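Local coordinates for protein ribonucleoside-diphosphate reductase small chain 2 (Saccharomyces cerevisiae, PDB 1JK0) that provides the small Y4 subunit of yeast ribonucleotide reductase, which is required for folding of its partner small chain and for assembly with the large subunits in deoxyribonucleotide synthesis, at residues B[23-28]-B[233-238]; B[55-60]-B[214-219]; B[85-90]-B[146-151]. All coordinates share one frame; numbering follows the deposited sequence.

Contact 1: B[23-28]-B[233-238]; sequences KDEILL and HLRTKP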
# COMPACT_ATOMS: atom_id res chain seq x y z
N LYS B 23 -25.37 -11.07 0.79
CA LYS B 23 -25.03 -10.96 2.20
C LYS B 23 -24.47 -12.27 2.74
O LYS B 23 -23.70 -12.28 3.70
CB LYS B 23 -26.26 -10.54 3.00
CG LYS B 23 -25.95 -9.61 4.16
CD LYS B 23 -27.21 -8.85 4.56
CE LYS B 23 -26.96 -7.86 5.69
NZ LYS B 23 -28.18 -7.06 5.99
N ASP B 24 -24.86 -13.39 2.14
CA ASP B 24 -24.38 -14.68 2.58
C ASP B 24 -23.00 -14.94 2.00
O ASP B 24 -22.35 -15.91 2.37
CB ASP B 24 -25.31 -15.83 2.14
CG ASP B 24 -26.77 -15.53 2.40
OD1 ASP B 24 -27.05 -14.84 3.41
OD2 ASP B 24 -27.63 -15.99 1.62
N GLU B 25 -22.56 -14.09 1.07
CA GLU B 25 -21.24 -14.27 0.46
C GLU B 25 -20.15 -13.99 1.50
O GLU B 25 -19.91 -12.85 1.89
CB GLU B 25 -21.05 -13.35 -0.75
CG GLU B 25 -22.03 -13.56 -1.91
CD GLU B 25 -21.98 -14.95 -2.55
OE1 GLU B 25 -20.91 -15.60 -2.53
OE2 GLU B 25 -23.01 -15.38 -3.10
N ILE B 26 -19.49 -15.06 1.95
CA ILE B 26 -18.42 -14.99 2.93
C ILE B 26 -17.29 -14.13 2.40
O ILE B 26 -16.53 -13.53 3.16
CB ILE B 26 -17.87 -16.41 3.22
CG1 ILE B 26 -17.15 -16.94 1.99
CG2 ILE B 26 -19.01 -17.35 3.56
CD1 ILE B 26 -16.52 -18.30 2.18
N LEU B 27 -17.19 -14.07 1.08
CA LEU B 27 -16.18 -13.31 0.38
C LEU B 27 -16.36 -11.82 0.64
O LEU B 27 -15.42 -11.12 0.98
CB LEU B 27 -16.30 -13.59 -1.12
CG LEU B 27 -15.04 -13.73 -1.97
CD1 LEU B 27 -14.14 -14.79 -1.38
CD2 LEU B 27 -15.42 -14.08 -3.38
N LEU B 28 -17.60 -11.35 0.48
CA LEU B 28 -17.94 -9.95 0.69
C LEU B 28 -18.23 -9.70 2.14
O LEU B 28 -18.32 -8.56 2.59
CB LEU B 28 -19.18 -9.59 -0.12
CG LEU B 28 -19.03 -9.84 -1.61
CD1 LEU B 28 -20.42 -9.83 -2.25
CD2 LEU B 28 -18.11 -8.78 -2.22
N HIS B 233 -15.72 -18.39 -6.65
CA HIS B 233 -16.06 -18.65 -5.26
C HIS B 233 -17.35 -18.00 -4.80
O HIS B 233 -17.68 -18.01 -3.62
CB HIS B 233 -14.90 -18.25 -4.36
CG HIS B 233 -13.66 -19.06 -4.61
ND1 HIS B 233 -13.64 -20.12 -5.49
CD2 HIS B 233 -12.41 -18.97 -4.10
CE1 HIS B 233 -12.43 -20.64 -5.53
NE2 HIS B 233 -11.66 -19.96 -4.69
N LEU B 234 -18.10 -17.43 -5.73
CA LEU B 234 -19.35 -16.78 -5.41
C LEU B 234 -20.45 -17.84 -5.37
O LEU B 234 -20.60 -18.62 -6.31
CB LEU B 234 -19.67 -15.72 -6.45
CG LEU B 234 -19.81 -14.27 -5.97
CD1 LEU B 234 -18.83 -13.95 -4.84
CD2 LEU B 234 -19.59 -13.37 -7.16
N ARG B 235 -21.20 -17.86 -4.27
CA ARG B 235 -22.28 -18.83 -4.07
C ARG B 235 -23.50 -18.61 -4.96
O ARG B 235 -24.20 -19.55 -5.34
CB ARG B 235 -22.74 -18.77 -2.62
CG ARG B 235 -21.71 -19.26 -1.66
CD ARG B 235 -22.13 -18.84 -0.28
NE ARG B 235 -21.29 -19.42 0.75
CZ ARG B 235 -21.56 -19.32 2.04
NH1 ARG B 235 -22.64 -18.65 2.43
NH2 ARG B 235 -20.78 -19.89 2.94
N THR B 236 -23.74 -17.34 -5.28
CA THR B 236 -24.85 -16.92 -6.12
C THR B 236 -24.28 -16.30 -7.39
O THR B 236 -23.80 -15.16 -7.37
CB THR B 236 -25.68 -15.85 -5.39
OG1 THR B 236 -25.75 -16.17 -3.99
CG2 THR B 236 -27.09 -15.77 -5.95
N LYS B 237 -24.32 -17.04 -8.49
CA LYS B 237 -23.82 -16.52 -9.76
C LYS B 237 -24.97 -15.76 -10.43
O LYS B 237 -26.14 -16.02 -10.14
CB LYS B 237 -23.38 -17.66 -10.67
CG LYS B 237 -22.40 -18.65 -10.04
CD LYS B 237 -20.97 -18.15 -10.12
CE LYS B 237 -19.98 -19.30 -9.96
NZ LYS B 237 -20.13 -20.01 -8.66
N PRO B 238 -24.67 -14.80 -11.31
CA PRO B 238 -25.73 -14.06 -11.98
C PRO B 238 -26.18 -14.90 -13.17
O PRO B 238 -25.58 -15.94 -13.44
CB PRO B 238 -25.03 -12.78 -12.41
CG PRO B 238 -23.67 -13.30 -12.79
CD PRO B 238 -23.34 -14.27 -11.67
O HOH W 1 -23.92 -13.37 -4.97
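Glu25 reaches from the loop after helix 13-21 to the backbone of residues 234-236, which lead out of the C-terminal end of helix 207-232, and its carboxylate carries the polar part of the contact. OE1 takes the amide of Arg235 through its syn lone pair, N to OE1 2.9 Å, in a nearly straight bond (164°). OE2 accepts twice from Thr236: the backbone N comes from the syn side at a more bent angle (135°), while OG1 meets the same oxygen almost end-on, 3.0 Å from OG1 to OE2. A water that donates to Glu25 OE2 and to the carbonyl of Thr236 closes a further bridge. The Glu25 chain bends at chi2 (-61°), which brings the carboxylate to the amides of the other loop.

The guanidinium of Arg235 makes no salt bridge with Glu25; the two side chains run past each other in opposite directions. Its extended chain instead carries it to Ile26, whose CG2 lies over one face, off-centre, 3.2 Å from NH2. NH1 comes to 2.8 Å from the carbonyl O of Asp24, but at a poor angle for a hydrogen bond.

The apolar part is small. CD2 of Leu27 meets CD1 of Leu234 at 3.7 Å, the two side chains crossing at about a right angle; Tyr175 of helix 175-188 touches Leu234, and Tyr42 touches Leu27.

Lys237 NZ turns back to the carbonyl O of Leu234, at 2.8 Å, with a weak bond to that of Ala232. The chemistry thus implies that one buried carboxylate, gripped by two successive backbone amides and a hydroxyl, ties the N-terminal loop to the turn between helices 207-232 and 240-258, its negative charge probably spread over these donors.

Contact 2: B[55-60]-B[214-219]; sequences SFWTAE and RNICRD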
# COMPACT_ATOMS: atom_id res chain seq x y z
N SER B 55 6.74 -12.91 -9.55
CA SER B 55 7.06 -12.37 -10.86
C SER B 55 7.43 -10.89 -10.86
O SER B 55 7.66 -10.30 -11.92
CB SER B 55 5.88 -12.57 -11.81
OG SER B 55 4.87 -11.58 -11.59
N PHE B 56 7.46 -10.28 -9.68
CA PHE B 56 7.80 -8.87 -9.57
C PHE B 56 9.00 -8.44 -10.45
O PHE B 56 10.10 -8.97 -10.32
CB PHE B 56 8.06 -8.53 -8.11
CG PHE B 56 8.59 -7.15 -7.89
CD1 PHE B 56 7.78 -6.04 -8.08
CD2 PHE B 56 9.91 -6.95 -7.52
CE1 PHE B 56 8.27 -4.74 -7.89
CE2 PHE B 56 10.41 -5.67 -7.34
CZ PHE B 56 9.59 -4.56 -7.53
N TRP B 57 8.77 -7.49 -11.35
CA TRP B 57 9.82 -6.98 -12.22
C TRP B 57 9.71 -5.45 -12.27
O TRP B 57 8.71 -4.86 -11.85
CB TRP B 57 9.69 -7.57 -13.63
CG TRP B 57 8.35 -7.33 -14.28
CD1 TRP B 57 7.18 -7.99 -14.02
CD2 TRP B 57 8.05 -6.35 -15.29
NE1 TRP B 57 6.17 -7.48 -14.81
CE2 TRP B 57 6.68 -6.48 -15.59
CE3 TRP B 57 8.81 -5.38 -15.96
CZ2 TRP B 57 6.04 -5.66 -16.55
CZ3 TRP B 57 8.18 -4.57 -16.90
CH2 TRP B 57 6.81 -4.72 -17.19
N THR B 58 10.75 -4.80 -12.79
CA THR B 58 10.74 -3.35 -12.86
C THR B 58 11.17 -2.82 -14.23
O THR B 58 11.63 -3.57 -15.10
CB THR B 58 11.65 -2.76 -11.79
OG1 THR B 58 12.99 -3.23 -12.00
CG2 THR B 58 11.17 -3.18 -10.39
N ALA B 59 11.00 -1.51 -14.44
CA ALA B 59 11.39 -0.90 -15.71
C ALA B 59 12.91 -1.08 -15.92
O ALA B 59 13.37 -1.38 -17.03
CB ALA B 59 10.99 0.58 -15.70
N GLU B 60 13.68 -0.92 -14.85
CA GLU B 60 15.13 -1.07 -14.91
C GLU B 60 15.54 -2.42 -15.48
O GLU B 60 16.56 -2.53 -16.14
CB GLU B 60 15.77 -0.91 -13.53
CG GLU B 60 15.84 0.52 -12.99
CD GLU B 60 14.49 1.08 -12.58
OE1 GLU B 60 14.46 2.25 -12.14
OE2 GLU B 60 13.47 0.37 -12.69
N ARG B 214 5.73 -9.09 -23.23
CA ARG B 214 5.53 -10.46 -22.74
C ARG B 214 5.05 -10.43 -21.28
O ARG B 214 4.10 -11.13 -20.91
CB ARG B 214 6.84 -11.25 -22.86
CG ARG B 214 6.69 -12.77 -22.80
CD ARG B 214 8.03 -13.51 -23.07
NE ARG B 214 8.68 -13.06 -24.31
CZ ARG B 214 9.67 -12.17 -24.36
NH1 ARG B 214 10.14 -11.62 -23.25
NH2 ARG B 214 10.17 -11.79 -25.53
N ASN B 215 5.69 -9.59 -20.47
CA ASN B 215 5.37 -9.46 -19.04
C ASN B 215 3.99 -8.90 -18.71
O ASN B 215 3.23 -9.50 -17.96
CB ASN B 215 6.38 -8.56 -18.34
CG ASN B 215 7.75 -9.16 -18.29
OD1 ASN B 215 7.90 -10.38 -18.30
ND2 ASN B 215 8.76 -8.31 -18.20
N ILE B 216 3.72 -7.71 -19.23
CA ILE B 216 2.46 -7.04 -18.98
C ILE B 216 1.32 -7.99 -19.34
O ILE B 216 0.34 -8.13 -18.59
CB ILE B 216 2.38 -5.72 -19.79
CG1 ILE B 216 3.50 -4.78 -19.33
CG2 ILE B 216 1.02 -5.04 -19.61
CD1 ILE B 216 3.58 -3.46 -20.07
N CYS B 217 1.46 -8.67 -20.47
CA CYS B 217 0.44 -9.58 -20.92
C CYS B 217 0.32 -10.71 -19.93
O CYS B 217 -0.78 -11.15 -19.62
CB CYS B 217 0.80 -10.13 -22.30
SG CYS B 217 -0.60 -10.79 -23.21
N ARG B 218 1.45 -11.19 -19.42
CA ARG B 218 1.39 -12.28 -18.44
C ARG B 218 0.66 -11.83 -17.16
O ARG B 218 -0.22 -12.54 -16.65
CB ARG B 218 2.80 -12.76 -18.10
CG ARG B 218 2.82 -14.00 -17.20
CD ARG B 218 4.11 -14.06 -16.40
NE ARG B 218 4.33 -12.78 -15.75
CZ ARG B 218 5.42 -12.04 -15.90
NH1 ARG B 218 6.40 -12.48 -16.66
NH2 ARG B 218 5.51 -10.86 -15.30
N ASP B 219 1.02 -10.66 -16.64
CA ASP B 219 0.42 -10.12 -15.43
C ASP B 219 -1.03 -9.73 -15.65
O ASP B 219 -1.88 -9.94 -14.77
CB ASP B 219 1.20 -8.90 -14.95
CG ASP B 219 2.67 -9.18 -14.75
OD1 ASP B 219 3.05 -10.37 -14.68
OD2 ASP B 219 3.45 -8.20 -14.66
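Trp57 lays its indole against helix 207-232, and this is the close-packed part of the contact. CB of Asn215 sits over one face, 3.4 Å from CZ2, and the amide nitrogen ND2 of the same residue lies above the middle of the ring system, the amide plane inclined to it by 45°. At the rim, near the ring plane, CG1 of Ile216 touches CZ2 at 3.9 Å. The ring nitrogen points at Asp219: NE1 donates over 2.8 Å in an almost straight bond (173°) to OD2, which offers its syn lone pair and lies nearly in the indole plane. With CG set between its backbone N and carbonyl carbon (chi1 56°), Trp57 swings its ring toward the helix. The hydroxyl of Tyr127 also bonds OD2 of Asp219, and its ring meets the indole.

With an alanine in place of Trp57, OD2 would probably keep Tyr127 but lose its indole donor, and a gap would open beside Asn215 and Ile216.

The looser side lies around Ser55 and the exposed Arg218. Arg218, its chain bent at chi3, holds OD1 of Asp219 in a salt bridge, 2.6 Å from NH2, with NE adding a weak bond, so the carboxylate is held at both oxygens. Here CB of Ser55 lies over a face of the guanidinium without a bond across the segments; OG stays 3.8 Å from Asp219 OD1 and is hydrogen-bonded to the carbonyl of Val52.

Phe56 stacks on an aromatic side chain of the neighbouring subunit. Residues 55-60 form the loop that follows helix 43-54 and passes beside helix 111-138, where Met123 packs on Trp57. Ile216 reaches Tyr131, the predicted active-site residue of that helix, and also Tyr194 of helix 191-200.

Contact 3: B[85-90]-B[146-151]; sequences LLALSI and PLFKEI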
# COMPACT_ATOMS: atom_id res chain seq x y z
N LEU B 85 -0.64 3.51 -29.39
CA LEU B 85 -0.57 2.30 -28.57
C LEU B 85 -0.03 2.64 -27.18
O LEU B 85 -0.59 2.23 -26.17
CB LEU B 85 0.36 1.28 -29.24
CG LEU B 85 0.45 -0.14 -28.69
CD1 LEU B 85 1.01 -0.14 -27.28
CD2 LEU B 85 -0.93 -0.77 -28.72
N LEU B 86 1.07 3.39 -27.15
CA LEU B 86 1.66 3.80 -25.90
C LEU B 86 0.79 4.90 -25.31
O LEU B 86 0.36 4.81 -24.17
CB LEU B 86 3.08 4.34 -26.11
CG LEU B 86 4.09 3.42 -26.82
CD1 LEU B 86 5.47 4.05 -26.78
CD2 LEU B 86 4.09 2.06 -26.16
N ALA B 87 0.52 5.92 -26.12
CA ALA B 87 -0.28 7.07 -25.71
C ALA B 87 -1.60 6.68 -25.06
O ALA B 87 -2.10 7.39 -24.19
CB ALA B 87 -0.54 7.97 -26.90
N LEU B 88 -2.18 5.55 -25.47
CA LEU B 88 -3.42 5.12 -24.86
C LEU B 88 -3.10 4.66 -23.44
O LEU B 88 -3.45 5.32 -22.45
CB LEU B 88 -4.04 3.97 -25.67
CG LEU B 88 -4.58 4.39 -27.04
CD1 LEU B 88 -5.07 3.18 -27.80
CD2 LEU B 88 -5.71 5.41 -26.85
N SER B 89 -2.41 3.52 -23.36
CA SER B 89 -2.00 2.89 -22.11
C SER B 89 -1.40 3.87 -21.10
O SER B 89 -1.72 3.83 -19.91
CB SER B 89 -0.96 1.82 -22.42
OG SER B 89 -1.24 1.18 -23.65
N ILE B 90 -0.52 4.74 -21.58
CA ILE B 90 0.15 5.71 -20.74
C ILE B 90 -0.79 6.84 -20.35
O ILE B 90 -2.00 6.63 -20.26
CB ILE B 90 1.39 6.26 -21.49
CG1 ILE B 90 2.28 7.09 -20.55
CG2 ILE B 90 0.95 7.11 -22.66
CD1 ILE B 90 3.52 7.63 -21.26
N PRO B 146 3.74 12.51 -30.20
CA PRO B 146 2.50 11.77 -29.91
C PRO B 146 1.26 12.62 -30.20
O PRO B 146 0.92 13.54 -29.45
CB PRO B 146 2.64 11.44 -28.43
CG PRO B 146 4.11 11.27 -28.27
CD PRO B 146 4.66 12.45 -29.05
N LEU B 147 0.59 12.29 -31.30
CA LEU B 147 -0.60 13.02 -31.72
C LEU B 147 -1.77 12.87 -30.76
O LEU B 147 -2.15 13.83 -30.09
CB LEU B 147 -1.01 12.56 -33.12
CG LEU B 147 -1.48 13.62 -34.11
CD1 LEU B 147 -1.61 12.99 -35.49
CD2 LEU B 147 -2.80 14.23 -33.66
N PHE B 148 -2.33 11.66 -30.68
CA PHE B 148 -3.48 11.38 -29.81
C PHE B 148 -3.39 11.98 -28.41
O PHE B 148 -4.41 12.33 -27.81
CB PHE B 148 -3.73 9.86 -29.72
CG PHE B 148 -4.74 9.46 -28.65
CD1 PHE B 148 -4.33 9.20 -27.34
CD2 PHE B 148 -6.09 9.37 -28.96
CE1 PHE B 148 -5.25 8.85 -26.35
CE2 PHE B 148 -7.03 9.02 -27.97
CZ PHE B 148 -6.61 8.76 -26.66
N LYS B 149 -2.18 12.10 -27.88
CA LYS B 149 -1.99 12.65 -26.54
C LYS B 149 -2.81 13.93 -26.30
O LYS B 149 -3.32 14.16 -25.20
CB LYS B 149 -0.50 12.91 -26.30
CG LYS B 149 -0.04 12.81 -24.84
CD LYS B 149 0.06 11.36 -24.38
CE LYS B 149 1.00 10.57 -25.27
NZ LYS B 149 2.36 11.16 -25.36
N GLU B 150 -2.95 14.77 -27.33
CA GLU B 150 -3.71 16.02 -27.18
C GLU B 150 -5.22 15.82 -27.19
O GLU B 150 -5.95 16.52 -26.48
CB GLU B 150 -3.33 17.02 -28.29
CG GLU B 150 -2.24 18.03 -27.90
CD GLU B 150 -2.78 19.20 -27.07
OE1 GLU B 150 -3.48 18.96 -26.06
OE2 GLU B 150 -2.50 20.37 -27.43
N ILE B 151 -5.68 14.86 -27.99
CA ILE B 151 -7.11 14.55 -28.11
C ILE B 151 -7.46 13.24 -27.42
O ILE B 151 -8.23 12.43 -27.96
CB ILE B 151 -7.52 14.46 -29.60
CG1 ILE B 151 -6.59 13.50 -30.35
CG2 ILE B 151 -7.48 15.86 -30.24
CD1 ILE B 151 -6.88 13.37 -31.84
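The last turn of helix 78-89, part of the helical bundle of the small chain, meets the connection between helices 111-138 and 155-166 through an aromatic ring and a lysine chain. Leu88 CD2 stands over one face of the Phe148 ring in a CH-pi contact, 3.8 Å from the ring centroid and 27° off the normal. It sits toward the rim of that face, nearest CZ and CE1, and the two side chains cross at about a right angle. CG of Phe148 is anti to its backbone N (chi1 170°), which swings the ring toward the helix, its other face covered by the backbone at Ile151.

Ala87 is where the two backbones come nearest, its CA 5.9 Å from that of Lys149. Its methyl CB points at the other segment and fits between two partners, CD1 of Phe148 at 4.0 Å and CE of Lys149 at 3.4 Å. The lysine is bent at chi2, chi3 and chi4, curling its aliphatic chain back so that CE, rather than the amino group, does the touching.

No hydrogen bond crosses. Within the helix, Ser89 OG donates to the carbonyl O of Leu85, 2.8 Å away.

Behind this turn Leu86 packs on Met134 and Val135 of helix 111-138, and Ile90 lies close to the side chain of the predicted active-site residue Tyr131. Ile90 and Lys149 also pack on another subunit. The arrangement sets the end of a bundle helix against an interhelical connection in the ferritin-like fold of ribonucleotide reductase small chains.

How the contacts relate
The three contacts nest along the chain: contact 2 lies within the loop closed by contact 1, and contact 3 within that closed by contact 2. Contact 2 lies on helix 207-232 and contact 1 in the loop just beyond its end. Both are partly buried and rest on a carboxylate, gripped by backbone amides in contact 1 and by an indole and an arginine in contact 2. Contact 3 is a surface contact and apolar across its segments. Contacts 2 and 3 approach to about 7 Å between nearest atoms, both near Tyr131; contacts 1 and 3 lie on opposite sides of the chain's centre, their centres 39 Å apart.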